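Local coordinates for Ycf54 protein (Thermosynechococcus elongatus, PDB 3HZE) that is of unknown biochemical activity but probably assists the cyclase step of chlorophyll biosynthesis in cyanobacteria, at residues Tyr6-Lys11 and Pro44-Leu49; Glu37-Leu42 and Ile69-Gln74. One frame throughout, in Å; residues are numbered along the deposited sequence.

Interaction 1 (Tyr6-Lys11 and Pro44-Leu49); sequences YILASK and PEPAFL
Phe48 lays one corner of its ring on the flat of Tyr6, a clear case of a bump seated on a broad aromatic surface. Its CZ stands 3.7 Å above the tyrosine ring plane, over the centre, while Phe48 CE1 meets Tyr6 CZ at 3.9 Å. The planes are inclined at 49°, so the pair is neither a parallel stack nor an edge-to-face one. Two residues along strand 3-10, Leu8 points the same way and supplies the next bump. Leu8 CD2 meets Leu49 CD1 at 3.7 Å and Leu8 CD1 lies 4.2 Å from Pro46 CG, so the forked end fills the hollow between the leucine methyls and the proline ring. Leu49 reaches it with CG anti to the backbone N (chi1 -177°), and the two leucines cross at about a right angle. Just past the strand end, Lys11 NZ stays 4.1 Å from Glu45 OE2, beyond a salt bridge. Around this core, Phe48 also meets Phe54 edge-to-face, while Tyr6 OH is hydrogen-bonded to Gln57 OE1. With an alanine in place of Tyr6, the Phe48 corner would probably lose the surface it rests on and Gln57 its hydroxyl partner. The chemistry is thus mainly apolar: shape complementarity holds the segment after strand 40-44 against the sheet, and the opposite charges at the margin probably add no more than a weak attraction.

Interaction 2 (Glu37-Leu42 and Ile69-Gln74); sequences EIDFWL and ISTNQQ
An antiparallel strand pair ending in an ST turn joins Asp39, Phe40 and Trp41 to Ile69, Ser70 and Thr71, where strand 65-70 gives way to helix 73-83. Trp41 and Ile69 form the hydrogen-bonded pair, with Trp41 N to Ile69 O at 2.8 Å and Ile69 N to Trp41 O at 2.9 Å; Phe40 and Ser70 are the non-hydrogen-bonded pair next to it. Trp41 CE3 comes to 3.3 Å from Ile69 O, which approaches the indole obliquely. Beyond the ladder, Asp39 O takes two donors: Thr71 N at 3.2 Å, and Ser70 OG at 2.7 Å, the hydroxyl approaching 36° out of the carbonyl plane. With OG anti to its own N (chi1 178°), Ser70 OG also accepts from Asn72 N at 3.0 Å, closing the turn. The Asp39 carboxylate, set at 90° to the Asn72 amide, reaches the turn through three waters. From OD1 one leads to Ser70 OG, and from OD2 the other two lead to Asn72 ND2 and Thr71 OG1. OD1 is bound as well by Tyr31 OH of helix 21-34. Asn72 occupies the N-cap position, its OD1 accepting from Phe75 N. The arrangement is an ST turn followed by an Asn N-cap, here joining the end of an antiparallel ladder to helix 73-83.

Overall arrangement
Interaction 1 and interaction 2 illustrate how one sheet uses different chemistry in different places. Interaction 1, nearer the centre of the chain, is buried and mainly apolar, packing the segment after strand 40-44 onto strand 3-10. Interaction 2 is partly buried; there strand 40-44, outermost within the chain, pairs directly with strand 65-70, and the contact is made largely of backbone bonds, a serine hydroxyl and bridging waters. Strands 3-10 and 65-70 are neighbours in the sheet, and the two contacts meet through Ile69, which packs its CD1 3.7 Å from Phe48 CE2 and its CG1 3.8 Å from Tyr6 CB. Along the chain their segments alternate.

Interaction 1 (Tyr6-Lys11 and Pro44-Leu49)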
# COMPACT_ATOMS: atom_id res chain seq x y z
N TYR A 6 -2.72 3.82 -3.90
CA TYR A 6 -1.73 3.32 -2.96
C TYR A 6 -0.79 4.36 -2.39
O TYR A 6 -0.58 5.41 -2.99
CB TYR A 6 -0.88 2.25 -3.66
CG TYR A 6 0.01 2.84 -4.74
CD1 TYR A 6 1.22 3.46 -4.43
CD2 TYR A 6 -0.40 2.85 -6.08
CE1 TYR A 6 2.00 4.08 -5.42
CE2 TYR A 6 0.37 3.45 -7.07
CZ TYR A 6 1.56 4.07 -6.74
OH TYR A 6 2.31 4.66 -7.72
N ILE A 7 -0.23 4.06 -1.23
CA ILE A 7 0.79 4.91 -0.65
C ILE A 7 2.01 3.97 -0.66
O ILE A 7 1.87 2.76 -0.50
CB ILE A 7 0.51 5.36 0.80
CG1 ILE A 7 0.19 4.16 1.68
CG2 ILE A 7 -0.59 6.42 0.80
CD1 ILE A 7 0.36 4.45 3.17
N LEU A 8 3.19 4.53 -0.89
CA LEU A 8 4.40 3.73 -0.93
C LEU A 8 5.43 4.33 0.03
O LEU A 8 5.61 5.53 0.05
CB LEU A 8 4.96 3.71 -2.35
CG LEU A 8 6.30 3.03 -2.61
CD1 LEU A 8 6.17 1.52 -2.42
CD2 LEU A 8 6.75 3.36 -4.05
N ALA A 9 6.08 3.49 0.82
CA ALA A 9 7.11 3.97 1.74
C ALA A 9 8.08 2.86 2.10
O ALA A 9 7.79 1.67 1.89
CB ALA A 9 6.45 4.51 3.01
N SER A 10 9.22 3.24 2.66
CA SER A 10 10.22 2.26 3.05
C SER A 10 9.67 1.48 4.24
O SER A 10 8.86 2.00 5.01
CB SER A 10 11.52 2.96 3.46
OG SER A 10 11.33 3.73 4.64
N LYS A 11 10.09 0.22 4.37
CA LYS A 11 9.63 -0.59 5.48
C LYS A 11 10.18 0.03 6.76
O LYS A 11 9.58 -0.07 7.84
CB LYS A 11 10.12 -2.04 5.33
CG LYS A 11 9.81 -2.63 3.96
CD LYS A 11 9.33 -4.07 4.03
CE LYS A 11 10.35 -4.99 4.65
NZ LYS A 11 9.93 -6.42 4.56
N PRO A 44 4.03 -5.83 0.99
CA PRO A 44 5.47 -5.57 1.11
C PRO A 44 6.16 -5.86 -0.22
O PRO A 44 5.72 -6.73 -0.98
CB PRO A 44 5.91 -6.53 2.22
CG PRO A 44 4.98 -7.69 2.05
CD PRO A 44 3.64 -7.04 1.74
N GLU A 45 7.24 -5.13 -0.50
CA GLU A 45 7.99 -5.32 -1.74
C GLU A 45 7.03 -5.57 -2.91
O GLU A 45 7.08 -6.62 -3.56
CB GLU A 45 8.96 -6.49 -1.57
CG GLU A 45 9.92 -6.29 -0.40
CD GLU A 45 10.83 -7.47 -0.17
OE1 GLU A 45 11.59 -7.84 -1.09
OE2 GLU A 45 10.79 -8.04 0.94
N PRO A 46 6.15 -4.59 -3.19
CA PRO A 46 5.15 -4.65 -4.26
C PRO A 46 5.73 -4.89 -5.65
O PRO A 46 6.67 -4.22 -6.07
CB PRO A 46 4.43 -3.31 -4.14
CG PRO A 46 5.49 -2.40 -3.63
CD PRO A 46 6.16 -3.25 -2.58
N ALA A 47 5.17 -5.87 -6.35
CA ALA A 47 5.63 -6.22 -7.69
C ALA A 47 5.43 -5.09 -8.69
O ALA A 47 6.26 -4.88 -9.57
CB ALA A 47 4.93 -7.48 -8.19
N PHE A 48 4.33 -4.34 -8.56
CA PHE A 48 4.06 -3.26 -9.50
C PHE A 48 5.17 -2.22 -9.57
O PHE A 48 5.43 -1.65 -10.63
CB PHE A 48 2.70 -2.60 -9.18
CG PHE A 48 2.72 -1.62 -8.03
CD1 PHE A 48 3.19 -0.32 -8.20
CD2 PHE A 48 2.24 -2.00 -6.77
CE1 PHE A 48 3.18 0.60 -7.14
CE2 PHE A 48 2.23 -1.09 -5.70
CZ PHE A 48 2.70 0.21 -5.88
N LEU A 49 5.83 -1.98 -8.44
CA LEU A 49 6.89 -0.98 -8.38
C LEU A 49 8.06 -1.26 -9.33
O LEU A 49 8.87 -0.37 -9.59
CB LEU A 49 7.40 -0.88 -6.94
CG LEU A 49 8.47 0.17 -6.63
CD1 LEU A 49 7.97 1.57 -6.99
CD2 LEU A 49 8.82 0.08 -5.14

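Interaction 2 (Glu37-Leu42 and Ile69-Gln74)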
# COMPACT_ATOMS: atom_id res chain seq x y z
N GLU A 37 -16.76 -5.99 2.68
CA GLU A 37 -15.61 -6.72 2.16
C GLU A 37 -14.33 -5.89 2.28
O GLU A 37 -14.31 -4.72 1.90
CB GLU A 37 -15.84 -7.08 0.68
CG GLU A 37 -14.66 -7.79 0.04
CD GLU A 37 -14.86 -8.03 -1.44
OE1 GLU A 37 -15.15 -7.05 -2.17
OE2 GLU A 37 -14.72 -9.19 -1.89
N ILE A 38 -13.28 -6.50 2.81
CA ILE A 38 -12.00 -5.80 2.96
C ILE A 38 -11.51 -5.33 1.59
O ILE A 38 -11.41 -6.14 0.66
CB ILE A 38 -10.90 -6.71 3.56
CG1 ILE A 38 -11.33 -7.23 4.94
CG2 ILE A 38 -9.59 -5.95 3.66
CD1 ILE A 38 -11.66 -6.14 5.91
N ASP A 39 -11.22 -4.04 1.45
CA ASP A 39 -10.72 -3.51 0.18
C ASP A 39 -9.43 -2.71 0.35
O ASP A 39 -9.16 -1.80 -0.43
CB ASP A 39 -11.79 -2.64 -0.49
CG ASP A 39 -12.22 -1.47 0.38
OD1 ASP A 39 -11.68 -1.33 1.50
OD2 ASP A 39 -13.09 -0.70 -0.05
N PHE A 40 -8.66 -3.05 1.37
CA PHE A 40 -7.38 -2.39 1.63
C PHE A 40 -6.44 -3.51 2.02
O PHE A 40 -6.83 -4.44 2.73
CB PHE A 40 -7.50 -1.37 2.77
CG PHE A 40 -8.16 -1.91 4.01
CD1 PHE A 40 -9.55 -2.02 4.09
CD2 PHE A 40 -7.39 -2.32 5.09
CE1 PHE A 40 -10.15 -2.54 5.24
CE2 PHE A 40 -7.98 -2.83 6.24
CZ PHE A 40 -9.36 -2.94 6.31
N TRP A 41 -5.19 -3.42 1.57
CA TRP A 41 -4.21 -4.48 1.81
C TRP A 41 -2.76 -4.01 1.95
O TRP A 41 -2.34 -3.05 1.30
CB TRP A 41 -4.25 -5.47 0.64
CG TRP A 41 -5.62 -5.92 0.25
CD1 TRP A 41 -6.32 -6.94 0.80
CD2 TRP A 41 -6.45 -5.36 -0.78
NE1 TRP A 41 -7.54 -7.07 0.17
CE2 TRP A 41 -7.64 -6.11 -0.80
CE3 TRP A 41 -6.30 -4.30 -1.69
CZ2 TRP A 41 -8.69 -5.84 -1.69
CZ3 TRP A 41 -7.34 -4.02 -2.58
CH2 TRP A 41 -8.52 -4.79 -2.57
N LEU A 42 -2.01 -4.74 2.78
CA LEU A 42 -0.59 -4.48 3.02
C LEU A 42 0.16 -5.29 1.97
O LEU A 42 -0.02 -6.51 1.87
CB LEU A 42 -0.18 -5.01 4.40
CG LEU A 42 0.88 -4.31 5.26
CD1 LEU A 42 1.59 -5.38 6.06
CD2 LEU A 42 1.87 -3.53 4.43
N ILE A 69 -2.29 -0.75 -0.50
CA ILE A 69 -3.13 -0.58 -1.67
C ILE A 69 -4.61 -0.73 -1.32
O ILE A 69 -4.97 -1.55 -0.47
CB ILE A 69 -2.74 -1.62 -2.75
CG1 ILE A 69 -1.23 -1.51 -3.02
CG2 ILE A 69 -3.52 -1.38 -4.03
CD1 ILE A 69 -0.69 -2.59 -3.94
N SER A 70 -5.46 0.07 -1.97
CA SER A 70 -6.89 0.01 -1.70
C SER A 70 -7.71 0.54 -2.87
O SER A 70 -7.26 1.40 -3.62
CB SER A 70 -7.23 0.83 -0.45
OG SER A 70 -8.63 0.82 -0.20
N THR A 71 -8.92 0.01 -3.03
CA THR A 71 -9.77 0.50 -4.10
C THR A 71 -10.58 1.69 -3.59
O THR A 71 -11.37 2.29 -4.33
CB THR A 71 -10.71 -0.60 -4.62
OG1 THR A 71 -11.34 -1.26 -3.52
CG2 THR A 71 -9.92 -1.61 -5.44
N ASN A 72 -10.38 2.03 -2.32
CA ASN A 72 -11.05 3.18 -1.70
C ASN A 72 -10.03 4.32 -1.70
O ASN A 72 -9.11 4.34 -0.88
CB ASN A 72 -11.45 2.85 -0.26
CG ASN A 72 -12.16 4.01 0.43
OD1 ASN A 72 -11.74 5.17 0.31
ND2 ASN A 72 -13.23 3.71 1.16
N GLN A 73 -10.20 5.28 -2.60
CA GLN A 73 -9.26 6.38 -2.70
C GLN A 73 -9.16 7.26 -1.46
O GLN A 73 -8.08 7.73 -1.13
CB GLN A 73 -9.59 7.25 -3.93
CG GLN A 73 -8.72 8.49 -4.07
CD GLN A 73 -8.93 9.19 -5.39
OE1 GLN A 73 -10.05 9.28 -5.89
NE2 GLN A 73 -7.85 9.71 -5.96
N GLN A 74 -10.28 7.50 -0.78
CA GLN A 74 -10.24 8.34 0.41
C GLN A 74 -9.39 7.76 1.53
O GLN A 74 -8.75 8.51 2.26
CB GLN A 74 -11.66 8.62 0.92
CG GLN A 74 -12.40 9.67 0.08
CD GLN A 74 -12.43 9.32 -1.39
OE1 GLN A 74 -12.98 8.28 -1.79
NE2 GLN A 74 -11.84 10.18 -2.22
O HOH W 1 -10.48 1.04 2.27
O HOH W 2 -14.72 1.10 0.89
O HOH W 3 -13.58 -0.03 -2.72